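Local coordinates for protein 4-carboxymuconolactone decarboxylase (Sinorhizobium meliloti, PDB 4G9Q) that is named a 4-carboxymuconolactone decarboxylase, a trimeric all-helical protein of that family, and may have peroxiredoxin-type activity, at residues A[66-80]-A[235-247]. Residues are numbered along the deposited sequence; the frame is centred on the assembly and turned at random.
Sequences WQRPGLNRRDRSLVT and EQAAEVITHLAFY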
loop_
_atom_site.group_PDB
_atom_site.type_symbol
_atom_site.label_atom_id
_atom_site.label_comp_id
_atom_site.label_asym_id
_atom_site.label_seq_id
_atom_site.Cartn_x
_atom_site.Cartn_y
_atom_site.Cartn_z
ATOM N N TRP A 66 -7.615 14.733 -18.030
ATOM C CA TRP A 66 -8.179 15.849 -17.270
ATOM C C TRP A 66 -9.167 16.675 -18.089
ATOM O O TRP A 66 -9.974 17.412 -17.523
ATOM C CB TRP A 66 -7.074 16.749 -16.708
ATOM C CG TRP A 66 -6.575 16.306 -15.361
ATOM C CD1 TRP A 66 -5.562 15.422 -15.111
ATOM C CD2 TRP A 66 -7.061 16.734 -14.081
ATOM N NE1 TRP A 66 -5.393 15.271 -13.754
ATOM C CE2 TRP A 66 -6.299 16.064 -13.099
ATOM C CE3 TRP A 66 -8.073 17.617 -13.670
ATOM C CZ2 TRP A 66 -6.514 16.245 -11.726
ATOM C CZ3 TRP A 66 -8.283 17.802 -12.306
ATOM C CH2 TRP A 66 -7.505 17.114 -11.350
ATOM N N GLN A 67 -9.107 16.526 -19.412
ATOM C CA GLN A 67 -9.967 17.275 -20.332
ATOM C C GLN A 67 -11.239 16.532 -20.741
ATOM O O GLN A 67 -12.079 17.093 -21.458
ATOM C CB GLN A 67 -9.184 17.699 -21.582
ATOM C CG GLN A 67 -7.968 18.580 -21.301
ATOM C CD GLN A 67 -8.264 19.727 -20.348
ATOM O OE1 GLN A 67 -7.716 19.787 -19.246
ATOM N NE2 GLN A 67 -9.136 20.641 -20.766
ATOM N N ARG A 68 -11.388 15.285 -20.284
ATOM C CA ARG A 68 -12.573 14.486 -20.604
ATOM C C ARG A 68 -13.797 15.095 -19.922
ATOM O O ARG A 68 -13.840 15.187 -18.696
ATOM C CB ARG A 68 -12.399 13.027 -20.183
ATOM C CG ARG A 68 -11.315 12.272 -20.931
ATOM C CD ARG A 68 -11.223 10.820 -20.448
ATOM N NE ARG A 68 -12.484 10.099 -20.617
ATOM C CZ ARG A 68 -12.863 9.476 -21.729
ATOM N NH1 ARG A 68 -12.081 9.471 -22.803
ATOM N NH2 ARG A 68 -14.035 8.857 -21.767
ATOM N N PRO A 69 -14.787 15.529 -20.722
ATOM C CA PRO A 69 -15.866 16.369 -20.187
ATOM C C PRO A 69 -16.918 15.652 -19.333
ATOM O O PRO A 69 -17.714 16.326 -18.672
ATOM C CB PRO A 69 -16.516 16.940 -21.453
ATOM C CG PRO A 69 -16.253 15.916 -22.493
ATOM C CD PRO A 69 -14.885 15.377 -22.185
ATOM N N GLY A 70 -16.920 14.317 -19.346
ATOM C CA GLY A 70 -17.891 13.526 -18.583
ATOM C C GLY A 70 -17.810 13.719 -17.078
ATOM O O GLY A 70 -18.774 13.476 -16.355
ATOM N N LEU A 71 -16.645 14.150 -16.613
ATOM C CA LEU A 71 -16.431 14.457 -15.208
ATOM C C LEU A 71 -15.654 15.762 -15.159
ATOM O O LEU A 71 -14.607 15.890 -15.805
ATOM C CB LEU A 71 -15.646 13.330 -14.528
ATOM C CG LEU A 71 -15.543 13.341 -13.000
ATOM C CD1 LEU A 71 -16.890 13.004 -12.347
ATOM C CD2 LEU A 71 -14.466 12.343 -12.559
ATOM N N ASN A 72 -16.172 16.733 -14.412
ATOM C CA ASN A 72 -15.600 18.079 -14.426
ATOM C C ASN A 72 -14.332 18.196 -13.585
ATOM O O ASN A 72 -13.986 17.264 -12.852
ATOM C CB ASN A 72 -16.652 19.161 -14.091
ATOM C CG ASN A 72 -17.117 19.137 -12.635
ATOM O OD1 ASN A 72 -16.432 18.645 -11.742
ATOM N ND2 ASN A 72 -18.302 19.695 -12.395
ATOM N N ARG A 73 -13.634 19.324 -13.703
ATOM C CA ARG A 73 -12.336 19.485 -13.038
ATOM C C ARG A 73 -12.456 19.486 -11.516
ATOM O O ARG A 73 -11.571 18.989 -10.824
ATOM C CB ARG A 73 -11.635 20.762 -13.500
ATOM C CG ARG A 73 -10.995 20.676 -14.875
ATOM C CD ARG A 73 -10.300 21.994 -15.241
ATOM N NE ARG A 73 -11.249 23.105 -15.364
ATOM C CZ ARG A 73 -11.266 24.192 -14.591
ATOM N NH1 ARG A 73 -10.371 24.355 -13.625
ATOM N NH2 ARG A 73 -12.179 25.132 -14.794
ATOM N N ARG A 74 -13.547 20.058 -11.010
ATOM C CA ARG A 74 -13.824 20.077 -9.574
ATOM C C ARG A 74 -13.904 18.651 -9.022
ATOM O O ARG A 74 -13.249 18.326 -8.024
ATOM C CB ARG A 74 -15.111 20.863 -9.290
ATOM C CG ARG A 74 -15.489 21.001 -7.807
ATOM C CD ARG A 74 -16.331 19.829 -7.339
ATOM N NE ARG A 74 -16.989 20.074 -6.053
ATOM C CZ ARG A 74 -17.883 19.255 -5.511
ATOM N NH1 ARG A 74 -18.229 18.133 -6.135
ATOM N NH2 ARG A 74 -18.438 19.556 -4.345
ATOM N N ASP A 75 -14.698 17.803 -9.677
ATOM C CA ASP A 75 -14.859 16.419 -9.235
ATOM C C ASP A 75 -13.565 15.634 -9.403
ATOM O O ASP A 75 -13.222 14.825 -8.546
ATOM C CB ASP A 75 -15.989 15.717 -9.989
ATOM C CG ASP A 75 -17.369 16.184 -9.559
ATOM O OD1 ASP A 75 -17.528 16.648 -8.412
ATOM O OD2 ASP A 75 -18.306 16.082 -10.378
ATOM N N ARG A 76 -12.853 15.876 -10.502
ATOM C CA ARG A 76 -11.550 15.231 -10.712
ATOM C C ARG A 76 -10.553 15.600 -9.611
ATOM O O ARG A 76 -9.762 14.761 -9.174
ATOM C CB ARG A 76 -10.978 15.552 -12.096
ATOM C CG ARG A 76 -11.657 14.780 -13.203
ATOM C CD ARG A 76 -11.085 15.101 -14.581
ATOM N NE ARG A 76 -12.014 14.602 -15.592
ATOM C CZ ARG A 76 -12.011 13.363 -16.073
ATOM N NH1 ARG A 76 -11.098 12.481 -15.669
ATOM N NH2 ARG A 76 -12.918 13.007 -16.970
ATOM N N SER A 77 -10.601 16.849 -9.157
ATOM C CA SER A 77 -9.749 17.277 -8.048
ATOM C C SER A 77 -10.062 16.516 -6.754
ATOM O O SER A 77 -9.145 16.082 -6.058
ATOM C CB SER A 77 -9.844 18.789 -7.833
ATOM O OG SER A 77 -9.119 19.496 -8.829
ATOM N N LEU A 78 -11.348 16.339 -6.445
ATOM C CA LEU A 78 -11.749 15.552 -5.276
ATOM C C LEU A 78 -11.278 14.103 -5.373
ATOM O O LEU A 78 -10.768 13.544 -4.402
ATOM C CB LEU A 78 -13.267 15.596 -5.071
ATOM C CG LEU A 78 -13.826 16.847 -4.388
ATOM C CD1 LEU A 78 -15.343 16.840 -4.503
ATOM C CD2 LEU A 78 -13.385 16.933 -2.926
ATOM N N VAL A 79 -11.449 13.507 -6.552
ATOM C CA VAL A 79 -11.008 12.133 -6.811
ATOM C C VAL A 79 -9.492 11.997 -6.646
ATOM O O VAL A 79 -9.000 11.026 -6.055
ATOM C CB VAL A 79 -11.440 11.677 -8.223
ATOM C CG1 VAL A 79 -10.760 10.372 -8.626
ATOM C CG2 VAL A 79 -12.963 11.520 -8.280
ATOM N N THR A 80 -8.763 12.980 -7.165
ATOM C CA THR A 80 -7.301 12.966 -7.121
ATOM C C THR A 80 -6.791 13.124 -5.686
ATOM O O THR A 80 -5.908 12.375 -5.253
ATOM C CB THR A 80 -6.702 14.050 -8.030
ATOM O OG1 THR A 80 -7.243 13.900 -9.349
ATOM C CG2 THR A 80 -5.172 13.922 -8.100
ATOM N N GLU A 235 -21.946 7.325 -15.881
ATOM C CA GLU A 235 -20.823 7.788 -16.707
ATOM C C GLU A 235 -19.777 8.510 -15.865
ATOM O O GLU A 235 -18.583 8.375 -16.115
ATOM C CB GLU A 235 -21.273 8.633 -17.914
ATOM C CG GLU A 235 -21.794 10.042 -17.613
ATOM C CD GLU A 235 -20.693 11.098 -17.492
ATOM O OE1 GLU A 235 -19.533 10.843 -17.900
ATOM O OE2 GLU A 235 -20.999 12.198 -16.983
ATOM N N GLN A 236 -20.230 9.264 -14.861
ATOM C CA GLN A 236 -19.306 9.906 -13.923
ATOM C C GLN A 236 -18.479 8.848 -13.190
ATOM O O GLN A 236 -17.260 8.989 -13.062
ATOM C CB GLN A 236 -20.058 10.809 -12.938
ATOM C CG GLN A 236 -20.426 12.174 -13.541
ATOM C CD GLN A 236 -21.465 12.949 -12.744
ATOM O OE1 GLN A 236 -22.039 12.452 -11.773
ATOM N NE2 GLN A 236 -21.722 14.181 -13.171
ATOM N N ALA A 237 -19.143 7.785 -12.731
ATOM C CA ALA A 237 -18.464 6.682 -12.047
ATOM C C ALA A 237 -17.439 6.016 -12.959
ATOM O O ALA A 237 -16.348 5.665 -12.519
ATOM C CB ALA A 237 -19.475 5.660 -11.528
ATOM N N ALA A 238 -17.785 5.860 -14.236
ATOM C CA ALA A 238 -16.855 5.303 -15.217
ATOM C C ALA A 238 -15.647 6.225 -15.388
ATOM O O ALA A 238 -14.520 5.753 -15.530
ATOM C CB ALA A 238 -17.557 5.070 -16.553
ATOM N N GLU A 239 -15.886 7.535 -15.368
ATOM C CA GLU A 239 -14.800 8.514 -15.468
ATOM C C GLU A 239 -13.903 8.485 -14.234
ATOM O O GLU A 239 -12.697 8.688 -14.349
ATOM C CB GLU A 239 -15.334 9.934 -15.694
ATOM C CG GLU A 239 -16.021 10.155 -17.053
ATOM C CD GLU A 239 -15.072 10.092 -18.251
ATOM O OE1 GLU A 239 -13.864 10.385 -18.109
ATOM O OE2 GLU A 239 -15.551 9.762 -19.357
ATOM N N VAL A 240 -14.500 8.245 -13.065
ATOM C CA VAL A 240 -13.739 8.114 -11.811
ATOM C C VAL A 240 -12.747 6.949 -11.920
ATOM O O VAL A 240 -11.555 7.101 -11.653
ATOM C CB VAL A 240 -14.673 7.925 -10.580
ATOM C CG1 VAL A 240 -13.869 7.560 -9.337
ATOM C CG2 VAL A 240 -15.488 9.189 -10.326
ATOM N N ILE A 241 -13.248 5.796 -12.346
ATOM C CA ILE A 241 -12.410 4.615 -12.538
ATOM C C ILE A 241 -11.313 4.901 -13.566
ATOM O O ILE A 241 -10.158 4.527 -13.367
ATOM C CB ILE A 241 -13.250 3.385 -12.946
ATOM C CG1 ILE A 241 -14.236 3.032 -11.823
ATOM C CG2 ILE A 241 -12.354 2.189 -13.272
ATOM C CD1 ILE A 241 -15.277 1.983 -12.197
ATOM N N THR A 242 -11.682 5.572 -14.654
ATOM C CA THR A 242 -10.734 5.897 -15.724
ATOM C C THR A 242 -9.628 6.846 -15.240
ATOM O O THR A 242 -8.440 6.627 -15.506
ATOM C CB THR A 242 -11.477 6.466 -16.947
ATOM O OG1 THR A 242 -12.475 5.525 -17.360
ATOM C CG2 THR A 242 -10.515 6.732 -18.109
ATOM N N HIS A 243 -10.023 7.884 -14.506
ATOM C CA HIS A 243 -9.084 8.839 -13.926
ATOM C C HIS A 243 -8.090 8.125 -13.000
ATOM O O HIS A 243 -6.881 8.387 -13.033
ATOM C CB HIS A 243 -9.868 9.916 -13.170
ATOM C CG HIS A 243 -9.052 11.100 -12.769
ATOM N ND1 HIS A 243 -8.818 12.166 -13.615
ATOM C CD2 HIS A 243 -8.434 11.404 -11.602
ATOM C CE1 HIS A 243 -8.086 13.069 -12.988
ATOM N NE2 HIS A 243 -7.833 12.627 -11.768
ATOM N N LEU A 244 -8.610 7.194 -12.206
ATOM C CA LEU A 244 -7.810 6.474 -11.225
ATOM C C LEU A 244 -6.858 5.441 -11.824
ATOM O O LEU A 244 -5.912 5.025 -11.157
ATOM C CB LEU A 244 -8.714 5.827 -10.174
ATOM C CG LEU A 244 -9.396 6.825 -9.236
ATOM C CD1 LEU A 244 -10.385 6.100 -8.330
ATOM C CD2 LEU A 244 -8.364 7.595 -8.415
ATOM N N ALA A 245 -7.094 5.023 -13.067
ATOM C CA ALA A 245 -6.118 4.168 -13.760
ATOM C C ALA A 245 -4.755 4.855 -13.804
ATOM O O ALA A 245 -3.711 4.214 -13.659
ATOM C CB ALA A 245 -6.587 3.839 -15.165
ATOM N N PHE A 246 -4.776 6.172 -13.983
ATOM C CA PHE A 246 -3.547 6.952 -14.072
ATOM C C PHE A 246 -2.940 7.234 -12.710
ATOM O O PHE A 246 -1.733 7.078 -12.524
ATOM C CB PHE A 246 -3.786 8.241 -14.867
ATOM C CG PHE A 246 -4.210 7.986 -16.284
ATOM C CD1 PHE A 246 -3.269 7.999 -17.317
ATOM C CD2 PHE A 246 -5.533 7.683 -16.585
ATOM C CE1 PHE A 246 -3.650 7.738 -18.624
ATOM C CE2 PHE A 246 -5.922 7.414 -17.892
ATOM C CZ PHE A 246 -4.974 7.440 -18.915
ATOM N N TYR A 247 -3.780 7.615 -11.749
ATOM C CA TYR A 247 -3.293 7.981 -10.415
ATOM C C TYR A 247 -3.039 6.808 -9.481
ATOM O O TYR A 247 -2.206 6.909 -8.583
ATOM C CB TYR A 247 -4.214 9.018 -9.766
ATOM C CG TYR A 247 -4.002 10.383 -10.370
ATOM C CD1 TYR A 247 -2.953 11.196 -9.938
ATOM C CD2 TYR A 247 -4.816 10.843 -11.408
ATOM C CE1 TYR A 247 -2.733 12.446 -10.507
ATOM C CE2 TYR A 247 -4.602 12.092 -11.989
ATOM C CZ TYR A 247 -3.567 12.888 -11.535
ATOM O OH TYR A 247 -3.357 14.126 -12.105
HETATM O O HOH W 1 -15.801 12.276 -21.117
HETATM O O HOH W 2 -11.704 9.882 -16.672
#
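Arg68, Arg76 and Glu239 form a salt-bridge network where the two carboxymuconolactone decarboxylase family regions of this all-helical chain meet, helix 73-80 crossing helix 235-247 at -52°. Arg68 grips the Glu239 carboxylate side-on and nearly coplanar: NE meets the syn lone pair of OE1 at 2.9 Å, and NH2 that of OE2. Arg76 NH2 reaches the same OE1 from above the carboxylate plane, its guanidinium turned 72° to it, while NE and NH2 also bind the carbonyls of Leu71 and Arg68. Extended from CG to NE, the Arg76 chain carries NH1 to 3.1 Å from His243 ND1. A leucine in place of Arg76 would probably leave Glu239 OE1 without its second charged donor and His243 ND1 and both carbonyls without theirs. The imidazole drives its CE1 edge onto the Trp66 face in a T-shaped pair, CE1 lying 3.5 Å from Trp66 CE2. Beside the imidazole, Val79 turns CG2 to Val240 CG2 and CG1 to Leu244 CD2. Trp66 NE1 donates in its ring plane to Tyr247 OH, also hydrogen-bonded to Tyr96 OH, and Thr80 CG2 sits over the Tyr247 face in a CH-pi contact. His243 NE2 donates to Thr80 OG1 at 2.8 Å.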